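Local coordinates for ABC transporter periplasmic peptide-binding protein (Pseudoalteromonas, PDB 4QFL) that binds dipeptides in the periplasm, probably to hand them on to an ABC transporter for uptake, at residues 40-45 with 58-63; 210-215 with 528-533. All blocks are in the same frame, centred on the assembly; numbering follows the deposited sequence.

In the fold
Both contacts are built around the C-terminal end of helix 50-60. In interaction 1 the loop leading into that helix folds against its last turn and the residue that follows; interaction 2, entirely later in the sequence, brings the start of strand 213-219 together with a turn near the C-terminus of the chain. The centres of interaction 1 and interaction 2 are about 11 Å apart, on the same side of the chain's centre. Two bonds probably tie them: Gln59 O to Tyr213 N at 2.8 Å, and Asp62 OD2 to Thr210 OG1 at 2.9 Å. Segments from the beginning, middle and end of the chain thus meet beside the helix end.

Interaction 1 of 2, residues 40-45 with 58-63; sequences VSFNPQ and NQLYDR
The loop between strand 30-35 and helix 50-60 doubles back on the end of that helix, where Tyr61, the first residue to leave helical geometry, meets Phe42 and Pro44. The phenol OH of Tyr61 donates to the backbone oxygen Phe42 O at 2.7 Å, arriving at a C=O...donor angle of 147° and tilted 25° from the carbonyl plane. With CG anti to the carbonyl carbon (chi1 -61°), the tyrosine ring reaches across to the loop, and Phe42 O sits at its edge. Pro44 comes at the same ring obliquely: its CD lies 3.5 Å from Tyr61 CE2, and its CG touches Tyr61 CD2 as well. On one face of the ring Leu60 CB packs 3.8 Å above the plane, toward the rim. Leu60 also extends its CD1 to the edge of the Phe42 ring, 4.2 Å from Phe42 CD2, so two apolar contacts lie near the buried hydrogen bond.

The loop is shaped by its own side chains. Ser41 OG accepts from Asn43 N in an ST turn, and Asn43 OD1 accepts from Gln45 N at 2.9 Å in an Asx turn. Asn43 ND2 then donates to Gln45 OE1 at 3.1 Å, nearly straight and in its own amide plane, while a second bond goes to Asp204; both ends of the amide are used, which fixes its orientation.

The side chain of Pro44 is about 10 Å from the bound alanine, and the chain continues to pocket residues Thr48 and Gly50. Beyond the contact, Phe42 and Leu60 pack on Phe226 of strand 223-228, while Pro44 rests on Ile53 and Ile56 of helix 50-60.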
loop_
_atom_site.group_PDB
_atom_site.type_symbol
_atom_site.label_atom_id
_atom_site.label_comp_id
_atom_site.label_asym_id
_atom_site.label_seq_id
_atom_site.Cartn_x
_atom_site.Cartn_y
_atom_site.Cartn_z
ATOM N N VAL A 40 -10.108 -7.711 2.367
ATOM C CA VAL A 40 -10.872 -7.215 3.516
ATOM C C VAL A 40 -12.169 -6.542 3.089
ATOM O O VAL A 40 -13.041 -6.268 3.903
ATOM C CB VAL A 40 -10.057 -6.220 4.370
ATOM C CG1 VAL A 40 -8.865 -6.911 4.998
ATOM C CG2 VAL A 40 -9.617 -5.040 3.537
ATOM N N SER A 41 -12.286 -6.281 1.797
ATOM C CA SER A 41 -13.430 -5.574 1.263
ATOM C C SER A 41 -13.350 -5.654 -0.252
ATOM O O SER A 41 -12.335 -6.076 -0.802
ATOM C CB SER A 41 -13.382 -4.116 1.718
ATOM O OG SER A 41 -14.543 -3.411 1.324
ATOM N N PHE A 42 -14.415 -5.255 -0.929
ATOM C CA PHE A 42 -14.336 -5.091 -2.369
ATOM C C PHE A 42 -14.331 -3.623 -2.788
ATOM O O PHE A 42 -14.469 -3.295 -3.965
ATOM C CB PHE A 42 -15.401 -5.933 -3.070
ATOM C CG PHE A 42 -15.058 -7.379 -3.082
ATOM C CD1 PHE A 42 -15.441 -8.199 -2.047
ATOM C CD2 PHE A 42 -14.260 -7.897 -4.081
ATOM C CE1 PHE A 42 -15.076 -9.533 -2.040
ATOM C CE2 PHE A 42 -13.903 -9.221 -4.072
ATOM C CZ PHE A 42 -14.311 -10.035 -3.055
ATOM N N ASN A 43 -14.142 -2.752 -1.803
ATOM C CA ASN A 43 -13.966 -1.332 -2.049
ATOM C C ASN A 43 -12.590 -0.862 -1.589
ATOM O O ASN A 43 -12.295 -0.872 -0.393
ATOM C CB ASN A 43 -15.064 -0.537 -1.346
ATOM C CG ASN A 43 -14.843 0.946 -1.424
ATOM O OD1 ASN A 43 -13.975 1.426 -2.158
ATOM N ND2 ASN A 43 -15.637 1.694 -0.668
ATOM N N PRO A 44 -11.742 -0.433 -2.539
ATOM C CA PRO A 44 -10.356 -0.035 -2.249
ATOM C C PRO A 44 -10.243 1.113 -1.247
ATOM O O PRO A 44 -9.199 1.270 -0.620
ATOM C CB PRO A 44 -9.828 0.412 -3.618
ATOM C CG PRO A 44 -10.694 -0.300 -4.608
ATOM C CD PRO A 44 -12.045 -0.383 -3.979
ATOM N N GLN A 45 -11.300 1.906 -1.122
ATOM C CA GLN A 45 -11.340 3.044 -0.203
ATOM C C GLN A 45 -11.068 2.701 1.257
ATOM O O GLN A 45 -10.539 3.521 2.004
ATOM C CB GLN A 45 -12.709 3.723 -0.269
ATOM C CG GLN A 45 -13.005 4.425 -1.574
ATOM C CD GLN A 45 -14.287 5.217 -1.488
ATOM O OE1 GLN A 45 -15.237 4.797 -0.829
ATOM N NE2 GLN A 45 -14.318 6.374 -2.139
ATOM N N ASN A 58 -7.416 -2.696 -9.811
ATOM C CA ASN A 58 -7.254 -2.572 -11.253
ATOM C C ASN A 58 -8.186 -3.480 -12.019
ATOM O O ASN A 58 -8.345 -3.317 -13.225
ATOM C CB ASN A 58 -5.811 -2.867 -11.680
ATOM C CG ASN A 58 -4.850 -1.807 -11.235
ATOM O OD1 ASN A 58 -3.878 -2.085 -10.528
ATOM N ND2 ASN A 58 -5.111 -0.581 -11.638
ATOM N N GLN A 59 -8.793 -4.439 -11.329
ATOM C CA GLN A 59 -9.645 -5.414 -11.996
ATOM C C GLN A 59 -11.102 -4.965 -12.100
ATOM O O GLN A 59 -11.713 -5.076 -13.153
ATOM C CB GLN A 59 -9.544 -6.774 -11.312
ATOM C CG GLN A 59 -8.262 -7.544 -11.630
ATOM C CD GLN A 59 -7.006 -6.824 -11.191
ATOM O OE1 GLN A 59 -6.776 -6.620 -9.996
ATOM N NE2 GLN A 59 -6.183 -6.435 -12.153
ATOM N N LEU A 60 -11.659 -4.452 -11.011
ATOM C CA LEU A 60 -13.072 -4.095 -10.999
ATOM C C LEU A 60 -13.326 -2.640 -11.306
ATOM O O LEU A 60 -14.450 -2.270 -11.625
ATOM C CB LEU A 60 -13.690 -4.413 -9.641
ATOM C CG LEU A 60 -13.740 -5.871 -9.222
ATOM C CD1 LEU A 60 -14.117 -5.943 -7.767
ATOM C CD2 LEU A 60 -14.747 -6.617 -10.074
ATOM N N TYR A 61 -12.295 -1.809 -11.185
ATOM C CA TYR A 61 -12.483 -0.357 -11.194
ATOM C C TYR A 61 -11.557 0.406 -12.145
ATOM O O TYR A 61 -10.610 -0.156 -12.682
ATOM C CB TYR A 61 -12.261 0.205 -9.786
ATOM C CG TYR A 61 -13.202 -0.310 -8.729
ATOM C CD1 TYR A 61 -14.519 0.131 -8.670
ATOM C CD2 TYR A 61 -12.766 -1.223 -7.765
ATOM C CE1 TYR A 61 -15.391 -0.335 -7.680
ATOM C CE2 TYR A 61 -13.630 -1.695 -6.774
ATOM C CZ TYR A 61 -14.939 -1.243 -6.739
ATOM O OH TYR A 61 -15.795 -1.712 -5.769
ATOM N N ASP A 62 -11.847 1.693 -12.336
ATOM C CA ASP A 62 -10.903 2.629 -12.935
ATOM C C ASP A 62 -10.822 3.869 -12.065
ATOM O O ASP A 62 -11.761 4.181 -11.343
ATOM C CB ASP A 62 -11.345 3.069 -14.333
ATOM C CG ASP A 62 -11.484 1.914 -15.306
ATOM O OD1 ASP A 62 -10.450 1.421 -15.796
ATOM O OD2 ASP A 62 -12.633 1.532 -15.612
ATOM N N ARG A 63 -9.702 4.579 -12.158
ATOM C CA ARG A 63 -9.523 5.859 -11.490
ATOM C C ARG A 63 -9.780 6.962 -12.494
ATOM O O ARG A 63 -10.017 6.701 -13.672
ATOM C CB ARG A 63 -8.096 5.998 -10.964
ATOM C CG ARG A 63 -7.706 4.972 -9.905
ATOM C CD ARG A 63 -6.182 4.760 -9.882
ATOM N NE ARG A 63 -5.735 4.069 -11.086
ATOM C CZ ARG A 63 -4.472 3.763 -11.362
ATOM N NH1 ARG A 63 -3.505 4.083 -10.510
ATOM N NH2 ARG A 63 -4.176 3.132 -12.493
#

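Interaction 2 of 2, residues 210-215 with 528-533; sequences TGPYIY and SLANAR
A chi1 of -52° sets the Tyr213 ring beside its own backbone N, and chi2 of -86° turns the ring plane roughly perpendicular to the plane of CA, CB and CG; the phenol thereby runs from the first residue of strand 213-219 to Leu529 O. That oxygen belongs to the first residue of a type I beta turn running from Leu529 to Ala532, close to the C-terminus. Tyr213 OH donates to Leu529 O at 2.8 Å, tilted 28° from the carbonyl plane, while the turn's own donor, Ala532 N, reaches Leu529 O at 3.2 Å from the opposite face. Two bonds therefore grip Leu529 O, one closing the turn and one fastening it to the strand.

Overlapping the start of the turn, Ser528 OG accepts from Ala530 N at 3.1 Å, an ST turn. The apolar part of the contact is small: Pro212 CG meets the methyl CB of Ala530 at 4.0 Å. Behind them, Tyr213 packs on Phe226 of strand 223-228 and, together with Leu529, on Leu242 of strand 241-246, so the turn lies beside this antiparallel pair of strands.

Replacing Tyr213 by a phenylalanine would probably take from Leu529 O the bond that ties it to the strand, leave the bound water without its phenol acceptor, and hold the turn less firmly. That water donates to the phenol oxygen and also to Ala532 O, 2.6 Å from the water oxygen.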
loop_
_atom_site.group_PDB
_atom_site.type_symbol
_atom_site.label_atom_id
_atom_site.label_comp_id
_atom_site.label_asym_id
_atom_site.label_seq_id
_atom_site.Cartn_x
_atom_site.Cartn_y
_atom_site.Cartn_z
ATOM N N THR A 210 -16.327 0.156 -13.080
ATOM C CA THR A 210 -16.326 0.365 -14.521
ATOM C C THR A 210 -15.169 -0.393 -15.147
ATOM O O THR A 210 -14.886 -0.232 -16.343
ATOM C CB THR A 210 -16.182 1.854 -14.879
ATOM O OG1 THR A 210 -15.002 2.391 -14.262
ATOM C CG2 THR A 210 -17.390 2.628 -14.400
ATOM N N GLY A 211 -14.520 -1.223 -14.326
ATOM C CA GLY A 211 -13.282 -1.896 -14.672
ATOM C C GLY A 211 -13.446 -3.072 -15.604
ATOM O O GLY A 211 -14.570 -3.456 -15.937
ATOM N N PRO A 212 -12.317 -3.663 -16.024
ATOM C CA PRO A 212 -12.256 -4.750 -17.019
ATOM C C PRO A 212 -12.912 -6.064 -16.592
ATOM O O PRO A 212 -13.220 -6.877 -17.456
ATOM C CB PRO A 212 -10.749 -4.958 -17.225
ATOM C CG PRO A 212 -10.116 -4.431 -15.992
ATOM C CD PRO A 212 -10.977 -3.263 -15.568
ATOM N N TYR A 213 -13.101 -6.276 -15.292
ATOM C CA TYR A 213 -13.746 -7.493 -14.809
ATOM C C TYR A 213 -14.864 -7.164 -13.845
ATOM O O TYR A 213 -14.882 -6.101 -13.237
ATOM C CB TYR A 213 -12.732 -8.426 -14.155
ATOM C CG TYR A 213 -11.542 -8.702 -15.038
ATOM C CD1 TYR A 213 -11.574 -9.727 -15.986
ATOM C CD2 TYR A 213 -10.389 -7.934 -14.935
ATOM C CE1 TYR A 213 -10.480 -9.986 -16.807
ATOM C CE2 TYR A 213 -9.291 -8.181 -15.752
ATOM C CZ TYR A 213 -9.346 -9.210 -16.688
ATOM O OH TYR A 213 -8.256 -9.460 -17.496
ATOM N N ILE A 214 -15.799 -8.096 -13.711
ATOM C CA ILE A 214 -17.006 -7.891 -12.930
ATOM C C ILE A 214 -17.050 -8.912 -11.822
ATOM O O ILE A 214 -16.590 -10.038 -11.993
ATOM C CB ILE A 214 -18.261 -8.068 -13.804
ATOM C CG1 ILE A 214 -18.168 -7.168 -15.034
ATOM C CG2 ILE A 214 -19.524 -7.785 -13.010
ATOM C CD1 ILE A 214 -19.351 -7.291 -15.958
ATOM N N TYR A 215 -17.603 -8.524 -10.684
ATOM C CA TYR A 215 -17.746 -9.434 -9.550
ATOM C C TYR A 215 -18.732 -10.570 -9.841
ATOM O O TYR A 215 -19.859 -10.330 -10.292
ATOM C CB TYR A 215 -18.193 -8.656 -8.314
ATOM C CG TYR A 215 -18.504 -9.507 -7.109
ATOM C CD1 TYR A 215 -19.740 -10.130 -6.978
ATOM C CD2 TYR A 215 -17.573 -9.668 -6.090
ATOM C CE1 TYR A 215 -20.037 -10.899 -5.872
ATOM C CE2 TYR A 215 -17.860 -10.439 -4.978
ATOM C CZ TYR A 215 -19.098 -11.048 -4.877
ATOM O OH TYR A 215 -19.398 -11.813 -3.779
ATOM N N SER A 528 -1.791 -5.317 -11.752
ATOM C CA SER A 528 -2.948 -5.241 -12.648
ATOM C C SER A 528 -2.999 -6.408 -13.609
ATOM O O SER A 528 -1.993 -6.757 -14.224
ATOM C CB SER A 528 -2.968 -3.930 -13.433
ATOM O OG SER A 528 -3.999 -3.939 -14.408
ATOM N N LEU A 529 -4.181 -7.010 -13.720
ATOM C CA LEU A 529 -4.429 -8.080 -14.682
ATOM C C LEU A 529 -5.336 -7.589 -15.800
ATOM O O LEU A 529 -5.898 -8.382 -16.542
ATOM C CB LEU A 529 -5.064 -9.291 -14.001
ATOM C CG LEU A 529 -4.324 -9.939 -12.825
ATOM C CD1 LEU A 529 -5.103 -11.143 -12.313
ATOM C CD2 LEU A 529 -2.904 -10.340 -13.187
ATOM N N ALA A 530 -5.473 -6.273 -15.905
ATOM C CA ALA A 530 -6.316 -5.648 -16.919
ATOM C C ALA A 530 -5.976 -6.090 -18.341
ATOM O O ALA A 530 -6.867 -6.220 -19.182
ATOM C CB ALA A 530 -6.237 -4.128 -16.810
ATOM N N ASN A 531 -4.691 -6.304 -18.614
ATOM C CA ASN A 531 -4.252 -6.696 -19.955
ATOM C C ASN A 531 -3.755 -8.130 -20.048
ATOM O O ASN A 531 -3.184 -8.539 -21.060
ATOM C CB ASN A 531 -3.167 -5.753 -20.468
ATOM C CG ASN A 531 -3.697 -4.379 -20.778
ATOM O OD1 ASN A 531 -4.351 -4.165 -21.806
ATOM N ND2 ASN A 531 -3.423 -3.432 -19.891
ATOM N N ALA A 532 -3.976 -8.894 -18.990
ATOM C CA ALA A 532 -3.550 -10.289 -18.960
ATOM C C ALA A 532 -4.261 -11.126 -20.020
ATOM O O ALA A 532 -5.410 -10.860 -20.376
ATOM C CB ALA A 532 -3.792 -10.882 -17.583
ATOM N N ARG A 533 -3.561 -12.146 -20.511
ATOM C CA ARG A 533 -4.127 -13.133 -21.430
ATOM C C ARG A 533 -3.314 -14.422 -21.375
ATOM O O ARG A 533 -2.187 -14.424 -20.886
ATOM C CB ARG A 533 -4.147 -12.600 -22.863
ATOM C CG ARG A 533 -2.874 -11.880 -23.282
ATOM C CD ARG A 533 -2.882 -11.598 -24.765
ATOM N NE ARG A 533 -2.681 -12.818 -25.539
ATOM C CZ ARG A 533 -3.490 -13.243 -26.503
ATOM N NH1 ARG A 533 -4.576 -12.544 -26.827
ATOM N NH2 ARG A 533 -3.204 -14.370 -27.147
HETATM O O HOH W 1 -7.567 -9.552 -19.928
#